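PDB 3GDE: DNA ligase from Archaeoglobus fulgidus, which probably seals nicks in double-stranded DNA during replication, recombination and repair, using ATP and magnesium and passing through an AMP-lysine intermediate. Local coordinates for residues E478-E481 and M482-L486; G440-S443 and H444-S447; Q314-L317 and R318-R322; G465-A468 and T469-E473. All coordinates share one frame; numbering follows the deposited sequence.

Following the chain from the N terminus, interaction 3 (314-322) comes first, within helix 313-321 of the adenylation domain. The other three lie in the C-terminal OB-fold domain. Interaction 2 (440-447) closes the turn between strands 428-437 and 446-454. Interaction 4 (465-473) closes the loop from strand 461-467 to helix 473-483, and interaction 1 (478-486) lies along its later part and the 3-10 turn beyond. All four follow in series; none nest or cross. Interaction 1 touches both of its OB-fold partners: Thr480 OG1 lies 2.9 Å from Leu446 N of interaction 2, and Leu479 packs on Phe471 of interaction 4. Trp445 meets Glu473, joining interactions 2 and 4. Interaction 3 touches none of the others.

Interaction 1: residues E478-E481 and M482-L486; sequences ELTE and MFRPL
Glu481 and Arg484 form a salt bridge one turn apart in the last turns of helix 473-483. Glu481 OE1 lies 2.8 Å from Arg484 NH1, at the edge of the guanidinium. The hydrogen bond within this pair is weak, with an N-H...O angle of 115°, and the two planar groups are turned 58° apart. The Arg484 chain leaves opposite its own N (chi1 -171°) and then bends at chi3. This brings the guanidinium back along the helix, where Thr480 CG2 covers one face, 3.8 Å from Arg484 NH1. The Thr480 hydroxyl is used elsewhere, on Leu476 O and Leu446 N.

On another side, Met482 folds back along Leu479. Its chain bends at chi3, and Met482 CE ends 4.2 Å from Leu479 CD2. Phe483 CD2 lies 3.1 Å from Leu479 O, and the Phe483 ring stacks on Phe497 of the OB-fold barrel.

Backbone bonds hold these groups in place. Met482 N donates to Glu478 O at 3.2 Å, and Arg484 N to Thr480 O at 3.0 Å. The chain then passes into a 3-10 turn at 484-486. Glu481 and Arg484 are both exposed, so water probably weakens their attraction, while the buried side of the helix is held by apolar contact.

Interaction 2: residues G440-S443 and H444-S447; sequences GKRS and HWLS
His444 ND1 donates to Lys441 O at 2.7 Å, across the turn. The oxygen lies close to the imidazole plane, so the ring meets it edge-on. The bond is bent, at 131° about the hydrogen. CG of His444 sits between the backbone N and the carbonyl carbon (chi1 62°), which folds the ring back over the turn towards Lys441. This bond fixes the rotation of the ring and shows that ND1 carries a proton. The second bond is between backbones: Trp445 N donates to Arg442 O at 3.0 Å.

The backbone bond closes a 3-10 turn, and the histidine bond braces it from the side chain, in the hairpin between strands 428-437 and 446-454 of the OB-fold domain. Trp445 leads into the second strand and is paired through its backbone with Gly438 of the opposite arm.

Arg442 bends at chi2 and chi3, and its guanidinium reaches the benzene part of the Trp445 indole. Arg442 NH1 is 3.2 Å from Trp445 CE3, and CZ3 lies over one face of the guanidinium. The planes are 78° apart, so the indole presents its edge and the groups do not stack. Arg442 CD adds a contact of 3.7 Å to Trp445 CZ3. A serine in place of Arg442 would probably leave the CE3-CZ3 edge of the indole without its cover and open a gap there. The His444 ring stands on one face of the indole, with His444 NE2 3.2 Å above the Trp445 plane and displaced toward the rim. Beyond this cluster, Trp445 rests on Glu473 and Glu477 of helix 473-483, and Arg442 touches Leu476 there.

Interaction 3: residues Q314-L317 and R318-R322; sequences QHVL and RRFRR
Side chains three and four residues apart meet along helix 313-321 of the adenylation domain, a helix that packs against strands 256-262 and 296-306. His315 and Arg318 run side by side. Arg318 NH1 stands 3.8 Å above the His315 imidazole plane, over the ring centre, with guanidinium and ring 54° apart. Bends at chi2 (-149°) and chi3 carry the guanidinium back to the ring. A water bridges Arg318 NH2 and His315 NE2, both bonds weak. A glycine in place of His315 would probably take away the ring under the Arg318 guanidinium and its water bridge, leaving the group less fixed in its rotation.

On the buried side, Val316 CG1 makes a CH-pi contact over the face of Phe320, 4.0 Å from the centroid and 28° off the normal. Leu317 CD2 touches Phe320 CD1 at 4.2 Å. Val316 and Phe320 both also rest on Ser256. Backbone bonds set this spacing: Phe320 N to Val316 O at 3.0 Å, in the carbonyl plane, and Arg321 N to Leu317 O at 2.9 Å.

The Phe320 side chain is about 7 Å from that of Arg272, a predicted ATP-binding residue. The helix thus turns an apolar side toward the probable nucleotide site, while Arg318 on another side puts its charge over a polarisable ring, with one weakly held water between the two groups.

Interaction 4: residues G465-A468 and T469-E473; sequences GRVA and TGFTE
The backbone leaves strand 461-467 after Val467 and turns through Ala468, Thr469 and Gly470, the last with positive phi (102°), which brings Phe471 back beside the strand end. The Phe471 ring meets the carbonyl oxygen of Ala468 with its edge. Phe471 CD2 is 3.3 Å from Ala468 O, which lies near the ring plane. CG of Phe471 is anti to its carbonyl carbon (chi1 -60°), and this turns the ring back towards Val467. There Phe471 CZ touches Val467 CG1 at 4.1 Å, the two side chains crossing at a slant. The other methyl of Val467, CG2, sits 3.7 Å from Thr469 O.

Two waters complete the turn. One accepts from Ala468 N at 2.9 Å and is also hydrogen-bonded to Thr469 OG1, 2.9 Å away. It links the threonine side chain to the backbone just before it. The other donates to Ala468 O at 3.0 Å and accepts from Phe471 N at 3.2 Å. It spans the mouth of the turn, joining polar groups that do not bond to each other directly. Ala468 O therefore has a water as hydrogen-bond donor and the ring edge as a second neighbour.

At the far end Thr472 is the N-cap of helix 473-483, its OG1 accepting from Asp475 N. The turn is thus the link from the strand to the helix in the OB-fold domain. Val467 pairs through its backbone with Phe449 of strand 446-454, and Thr469 with Phe527 of strand 526-530. The Phe471 ring stacks on Phe527, meets Phe449 obliquely, and packs against Leu476 and Leu479 of the helix.

Interaction 1: residues E478-E481 and M482-L486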
# COMPACT_ATOMS: atom_id res chain seq x y z
N GLU A 478 10.86 -21.19 -2.74
CA GLU A 478 10.55 -19.93 -3.42
C GLU A 478 10.81 -18.70 -2.55
O GLU A 478 11.33 -17.70 -3.02
CB GLU A 478 9.10 -19.95 -3.93
CG GLU A 478 8.85 -20.98 -5.03
CD GLU A 478 7.36 -21.25 -5.28
OE1 GLU A 478 6.63 -21.64 -4.33
OE2 GLU A 478 6.92 -21.10 -6.44
N LEU A 479 10.45 -18.80 -1.27
CA LEU A 479 10.58 -17.69 -0.33
C LEU A 479 12.02 -17.43 0.07
O LEU A 479 12.41 -16.28 0.30
CB LEU A 479 9.73 -17.93 0.92
CG LEU A 479 8.21 -17.93 0.73
CD1 LEU A 479 7.54 -18.41 2.00
CD2 LEU A 479 7.66 -16.55 0.29
N THR A 480 12.80 -18.51 0.15
CA THR A 480 14.24 -18.44 0.40
C THR A 480 14.95 -17.70 -0.74
O THR A 480 15.81 -16.85 -0.50
CB THR A 480 14.87 -19.86 0.59
OG1 THR A 480 14.29 -20.49 1.75
CG2 THR A 480 16.40 -19.78 0.76
N GLU A 481 14.56 -18.00 -1.98
CA GLU A 481 15.19 -17.37 -3.14
C GLU A 481 14.86 -15.88 -3.23
O GLU A 481 15.72 -15.09 -3.60
CB GLU A 481 14.83 -18.08 -4.44
CG GLU A 481 15.35 -19.53 -4.53
CD GLU A 481 16.87 -19.62 -4.50
OE1 GLU A 481 17.43 -20.12 -3.48
OE2 GLU A 481 17.51 -19.17 -5.48
N MET A 482 13.64 -15.50 -2.87
CA MET A 482 13.27 -14.09 -2.91
C MET A 482 13.74 -13.26 -1.71
O MET A 482 13.82 -12.04 -1.80
CB MET A 482 11.78 -13.90 -3.20
CG MET A 482 10.82 -14.14 -2.04
SD MET A 482 9.13 -13.92 -2.63
CE MET A 482 8.90 -15.44 -3.55
N PHE A 483 14.08 -13.94 -0.61
CA PHE A 483 14.53 -13.27 0.62
C PHE A 483 16.03 -13.14 0.77
O PHE A 483 16.51 -12.21 1.41
CB PHE A 483 14.06 -14.04 1.84
CG PHE A 483 12.75 -13.61 2.35
CD1 PHE A 483 12.43 -12.26 2.40
CD2 PHE A 483 11.85 -14.55 2.83
CE1 PHE A 483 11.23 -11.85 2.89
CE2 PHE A 483 10.64 -14.16 3.33
CZ PHE A 483 10.31 -12.81 3.36
N ARG A 484 16.74 -14.12 0.22
CA ARG A 484 18.20 -14.17 0.28
C ARG A 484 18.88 -12.82 -0.01
O ARG A 484 19.68 -12.37 0.80
CB ARG A 484 18.74 -15.30 -0.62
CG ARG A 484 20.23 -15.55 -0.46
CD ARG A 484 20.71 -16.76 -1.27
NE ARG A 484 20.83 -17.96 -0.44
CZ ARG A 484 20.16 -19.09 -0.63
NH1 ARG A 484 19.30 -19.22 -1.64
NH2 ARG A 484 20.36 -20.11 0.20
N PRO A 485 18.54 -12.15 -1.15
CA PRO A 485 19.19 -10.86 -1.48
C PRO A 485 18.94 -9.76 -0.45
O PRO A 485 19.72 -8.81 -0.36
CB PRO A 485 18.53 -10.46 -2.80
CG PRO A 485 17.95 -11.71 -3.36
CD PRO A 485 17.56 -12.55 -2.19
N LEU A 486 17.87 -9.91 0.32
CA LEU A 486 17.43 -8.89 1.27
C LEU A 486 18.02 -9.08 2.66
O LEU A 486 17.69 -8.31 3.57
CB LEU A 486 15.90 -8.86 1.35
CG LEU A 486 15.07 -8.73 0.06
CD1 LEU A 486 13.60 -8.55 0.43
CD2 LEU A 486 15.53 -7.57 -0.84

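Interaction 2: residues G440-S443 and H444-S447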
# COMPACT_ATOMS: atom_id res chain seq x y z
N GLY A 440 19.84 -29.29 9.49
CA GLY A 440 20.15 -30.58 8.85
C GLY A 440 20.02 -30.53 7.34
O GLY A 440 20.80 -29.86 6.66
N LYS A 441 19.02 -31.24 6.80
CA LYS A 441 18.73 -31.18 5.37
C LYS A 441 18.09 -29.85 4.99
O LYS A 441 18.54 -29.19 4.05
CB LYS A 441 17.85 -32.36 4.91
CG LYS A 441 18.58 -33.72 4.75
CD LYS A 441 19.66 -33.74 3.65
CE LYS A 441 21.07 -33.45 4.21
NZ LYS A 441 22.08 -33.21 3.14
N ARG A 442 17.06 -29.44 5.74
CA ARG A 442 16.31 -28.20 5.49
C ARG A 442 17.14 -26.91 5.69
O ARG A 442 16.61 -25.80 5.60
CB ARG A 442 15.04 -28.17 6.36
CG ARG A 442 14.30 -29.51 6.45
CD ARG A 442 13.61 -29.88 5.13
NE ARG A 442 12.15 -29.87 5.22
CZ ARG A 442 11.39 -28.78 5.32
NH1 ARG A 442 11.93 -27.57 5.36
NH2 ARG A 442 10.07 -28.91 5.39
N SER A 443 18.43 -27.10 5.94
CA SER A 443 19.41 -26.04 6.18
C SER A 443 19.49 -25.00 5.06
O SER A 443 19.81 -23.84 5.31
CB SER A 443 20.79 -26.67 6.37
OG SER A 443 21.77 -25.70 6.70
N HIS A 444 19.21 -25.43 3.83
CA HIS A 444 19.26 -24.57 2.65
C HIS A 444 18.00 -23.72 2.45
O HIS A 444 17.91 -22.94 1.51
CB HIS A 444 19.53 -25.42 1.39
CG HIS A 444 18.46 -26.43 1.11
ND1 HIS A 444 18.27 -27.56 1.87
CD2 HIS A 444 17.51 -26.47 0.14
CE1 HIS A 444 17.25 -28.25 1.39
NE2 HIS A 444 16.78 -27.61 0.34
N TRP A 445 17.03 -23.89 3.35
CA TRP A 445 15.80 -23.10 3.34
C TRP A 445 15.61 -22.30 4.62
O TRP A 445 15.98 -22.75 5.70
CB TRP A 445 14.57 -23.99 3.19
CG TRP A 445 14.43 -24.71 1.89
CD1 TRP A 445 14.81 -24.26 0.66
CD2 TRP A 445 13.83 -26.00 1.68
NE1 TRP A 445 14.51 -25.20 -0.30
CE2 TRP A 445 13.90 -26.27 0.30
CE3 TRP A 445 13.24 -26.95 2.53
CZ2 TRP A 445 13.41 -27.46 -0.25
CZ3 TRP A 445 12.76 -28.13 1.98
CH2 TRP A 445 12.85 -28.37 0.60
N LEU A 446 15.01 -21.12 4.48
CA LEU A 446 14.41 -20.44 5.62
C LEU A 446 13.21 -21.27 6.07
O LEU A 446 12.45 -21.77 5.24
CB LEU A 446 13.98 -19.03 5.23
CG LEU A 446 15.09 -18.05 4.86
CD1 LEU A 446 14.50 -16.88 4.10
CD2 LEU A 446 15.87 -17.58 6.09
N SER A 447 13.05 -21.44 7.38
CA SER A 447 11.99 -22.29 7.92
C SER A 447 10.95 -21.51 8.73
O SER A 447 9.80 -21.95 8.87
CB SER A 447 12.59 -23.41 8.78
OG SER A 447 13.18 -22.89 9.96

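Interaction 3: residues Q314-L317 and R318-R322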
# COMPACT_ATOMS: atom_id res chain seq x y z
N GLN A 314 -8.41 -15.39 -4.03
CA GLN A 314 -7.02 -15.42 -4.51
C GLN A 314 -6.95 -15.77 -6.00
O GLN A 314 -5.93 -15.55 -6.65
CB GLN A 314 -6.13 -16.35 -3.67
CG GLN A 314 -6.35 -17.87 -3.88
CD GLN A 314 -7.44 -18.46 -2.99
OE1 GLN A 314 -7.62 -19.68 -2.97
NE2 GLN A 314 -8.16 -17.63 -2.25
N HIS A 315 -8.05 -16.30 -6.53
CA HIS A 315 -8.22 -16.48 -7.97
C HIS A 315 -8.33 -15.13 -8.69
O HIS A 315 -7.74 -14.95 -9.75
CB HIS A 315 -9.43 -17.37 -8.27
CG HIS A 315 -9.21 -18.82 -7.97
ND1 HIS A 315 -9.65 -19.83 -8.80
CD2 HIS A 315 -8.59 -19.43 -6.93
CE1 HIS A 315 -9.31 -21.00 -8.28
NE2 HIS A 315 -8.67 -20.79 -7.15
N VAL A 316 -9.09 -14.20 -8.11
CA VAL A 316 -9.13 -12.83 -8.63
C VAL A 316 -7.73 -12.19 -8.55
O VAL A 316 -7.32 -11.48 -9.47
CB VAL A 316 -10.17 -11.92 -7.90
CG1 VAL A 316 -10.20 -10.54 -8.53
CG2 VAL A 316 -11.57 -12.54 -7.92
N LEU A 317 -7.02 -12.46 -7.46
CA LEU A 317 -5.67 -11.93 -7.29
C LEU A 317 -4.71 -12.41 -8.38
O LEU A 317 -3.88 -11.64 -8.84
CB LEU A 317 -5.11 -12.23 -5.88
CG LEU A 317 -5.81 -11.59 -4.67
CD1 LEU A 317 -5.12 -12.00 -3.37
CD2 LEU A 317 -5.92 -10.05 -4.78
N ARG A 318 -4.85 -13.68 -8.79
CA ARG A 318 -4.08 -14.22 -9.93
C ARG A 318 -4.32 -13.46 -11.23
O ARG A 318 -3.38 -13.20 -11.97
CB ARG A 318 -4.39 -15.69 -10.16
CG ARG A 318 -3.66 -16.62 -9.22
CD ARG A 318 -3.37 -17.96 -9.89
NE ARG A 318 -3.45 -19.05 -8.92
CZ ARG A 318 -4.55 -19.77 -8.70
NH1 ARG A 318 -5.66 -19.55 -9.39
NH2 ARG A 318 -4.53 -20.74 -7.79
N ARG A 319 -5.58 -13.13 -11.49
CA ARG A 319 -5.95 -12.28 -12.62
C ARG A 319 -5.23 -10.94 -12.51
O ARG A 319 -4.65 -10.47 -13.48
CB ARG A 319 -7.47 -12.06 -12.69
CG ARG A 319 -8.30 -13.28 -13.10
CD ARG A 319 -8.18 -13.62 -14.59
NE ARG A 319 -8.29 -12.43 -15.42
CZ ARG A 319 -9.40 -12.02 -16.03
NH1 ARG A 319 -10.52 -12.71 -15.93
NH2 ARG A 319 -9.37 -10.91 -16.75
N PHE A 320 -5.29 -10.34 -11.32
CA PHE A 320 -4.60 -9.07 -11.03
C PHE A 320 -3.10 -9.14 -11.30
O PHE A 320 -2.52 -8.17 -11.78
CB PHE A 320 -4.85 -8.63 -9.57
CG PHE A 320 -6.24 -8.09 -9.30
CD1 PHE A 320 -6.53 -7.51 -8.07
CD2 PHE A 320 -7.24 -8.15 -10.26
CE1 PHE A 320 -7.79 -7.02 -7.79
CE2 PHE A 320 -8.52 -7.65 -10.00
CZ PHE A 320 -8.80 -7.09 -8.75
N ARG A 321 -2.48 -10.28 -10.98
CA ARG A 321 -1.06 -10.52 -11.29
C ARG A 321 -0.81 -10.56 -12.80
O ARG A 321 0.09 -9.87 -13.28
CB ARG A 321 -0.54 -11.80 -10.64
CG ARG A 321 -0.29 -11.68 -9.16
CD ARG A 321 0.48 -12.88 -8.59
NE ARG A 321 1.91 -12.90 -8.93
CZ ARG A 321 2.74 -11.85 -8.94
NH1 ARG A 321 2.30 -10.62 -8.62
NH2 ARG A 321 4.02 -12.02 -9.26
N ARG A 322 -1.60 -11.37 -13.51
CA ARG A 322 -1.65 -11.46 -14.99
C ARG A 322 -1.46 -12.88 -15.52
O ARG A 322 -1.38 -13.11 -16.73
CB ARG A 322 -0.66 -10.50 -15.68
CG ARG A 322 -1.24 -9.14 -16.02
CD ARG A 322 -0.15 -8.14 -16.35
NE ARG A 322 0.92 -8.73 -17.16
CZ ARG A 322 2.16 -8.96 -16.73
NH1 ARG A 322 2.52 -8.65 -15.49
NH2 ARG A 322 3.06 -9.51 -17.55
O HOH W 1 -6.11 -22.09 -5.38

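Interaction 4: residues G465-A468 and T469-E473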
# COMPACT_ATOMS: atom_id res chain seq x y z
N GLY A 465 4.72 -11.30 15.86
CA GLY A 465 4.79 -12.74 15.99
C GLY A 465 5.79 -13.41 15.07
O GLY A 465 6.60 -12.74 14.42
N ARG A 466 5.71 -14.74 15.03
CA ARG A 466 6.59 -15.57 14.24
C ARG A 466 5.83 -16.78 13.71
O ARG A 466 5.09 -17.41 14.45
CB ARG A 466 7.77 -16.03 15.09
CG ARG A 466 8.87 -16.63 14.28
CD ARG A 466 9.02 -18.08 14.57
NE ARG A 466 9.95 -18.31 15.67
CZ ARG A 466 10.28 -19.51 16.13
NH1 ARG A 466 9.74 -20.60 15.57
NH2 ARG A 466 11.14 -19.62 17.14
N VAL A 467 6.05 -17.10 12.44
CA VAL A 467 5.28 -18.14 11.75
C VAL A 467 6.19 -19.21 11.14
O VAL A 467 7.23 -18.89 10.56
CB VAL A 467 4.29 -17.54 10.70
CG1 VAL A 467 5.02 -16.83 9.56
CG2 VAL A 467 3.34 -18.60 10.16
N ALA A 468 5.78 -20.48 11.27
CA ALA A 468 6.53 -21.62 10.76
C ALA A 468 5.62 -22.67 10.12
O ALA A 468 6.08 -23.51 9.34
CB ALA A 468 7.36 -22.25 11.86
N THR A 469 4.33 -22.63 10.45
CA THR A 469 3.36 -23.57 9.89
C THR A 469 2.61 -22.99 8.69
O THR A 469 2.46 -21.78 8.57
CB THR A 469 2.33 -24.08 10.96
OG1 THR A 469 1.64 -22.97 11.55
CG2 THR A 469 3.04 -24.85 12.05
N GLY A 470 2.14 -23.88 7.82
CA GLY A 470 1.32 -23.50 6.69
C GLY A 470 2.08 -23.47 5.39
O GLY A 470 1.51 -23.15 4.35
N PHE A 471 3.38 -23.80 5.44
CA PHE A 471 4.27 -23.75 4.27
C PHE A 471 4.45 -25.13 3.62
O PHE A 471 4.68 -26.11 4.32
CB PHE A 471 5.67 -23.25 4.67
CG PHE A 471 5.69 -21.87 5.26
CD1 PHE A 471 5.67 -20.74 4.44
CD2 PHE A 471 5.77 -21.69 6.64
CE1 PHE A 471 5.70 -19.46 4.99
CE2 PHE A 471 5.80 -20.42 7.19
CZ PHE A 471 5.76 -19.30 6.36
N THR A 472 4.37 -25.19 2.29
CA THR A 472 4.85 -26.37 1.56
C THR A 472 6.35 -26.21 1.37
O THR A 472 6.90 -25.13 1.61
CB THR A 472 4.25 -26.50 0.15
OG1 THR A 472 4.64 -25.37 -0.64
CG2 THR A 472 2.74 -26.58 0.21
N GLU A 473 7.03 -27.26 0.93
CA GLU A 473 8.47 -27.13 0.76
C GLU A 473 8.87 -26.33 -0.46
O GLU A 473 9.90 -25.68 -0.45
CB GLU A 473 9.22 -28.46 0.90
CG GLU A 473 8.81 -29.60 0.02
CD GLU A 473 9.70 -30.82 0.25
OE1 GLU A 473 10.13 -31.45 -0.75
OE2 GLU A 473 9.98 -31.12 1.44
O HOH W 2 3.45 -21.11 12.82
O HOH W 3 5.23 -25.62 7.38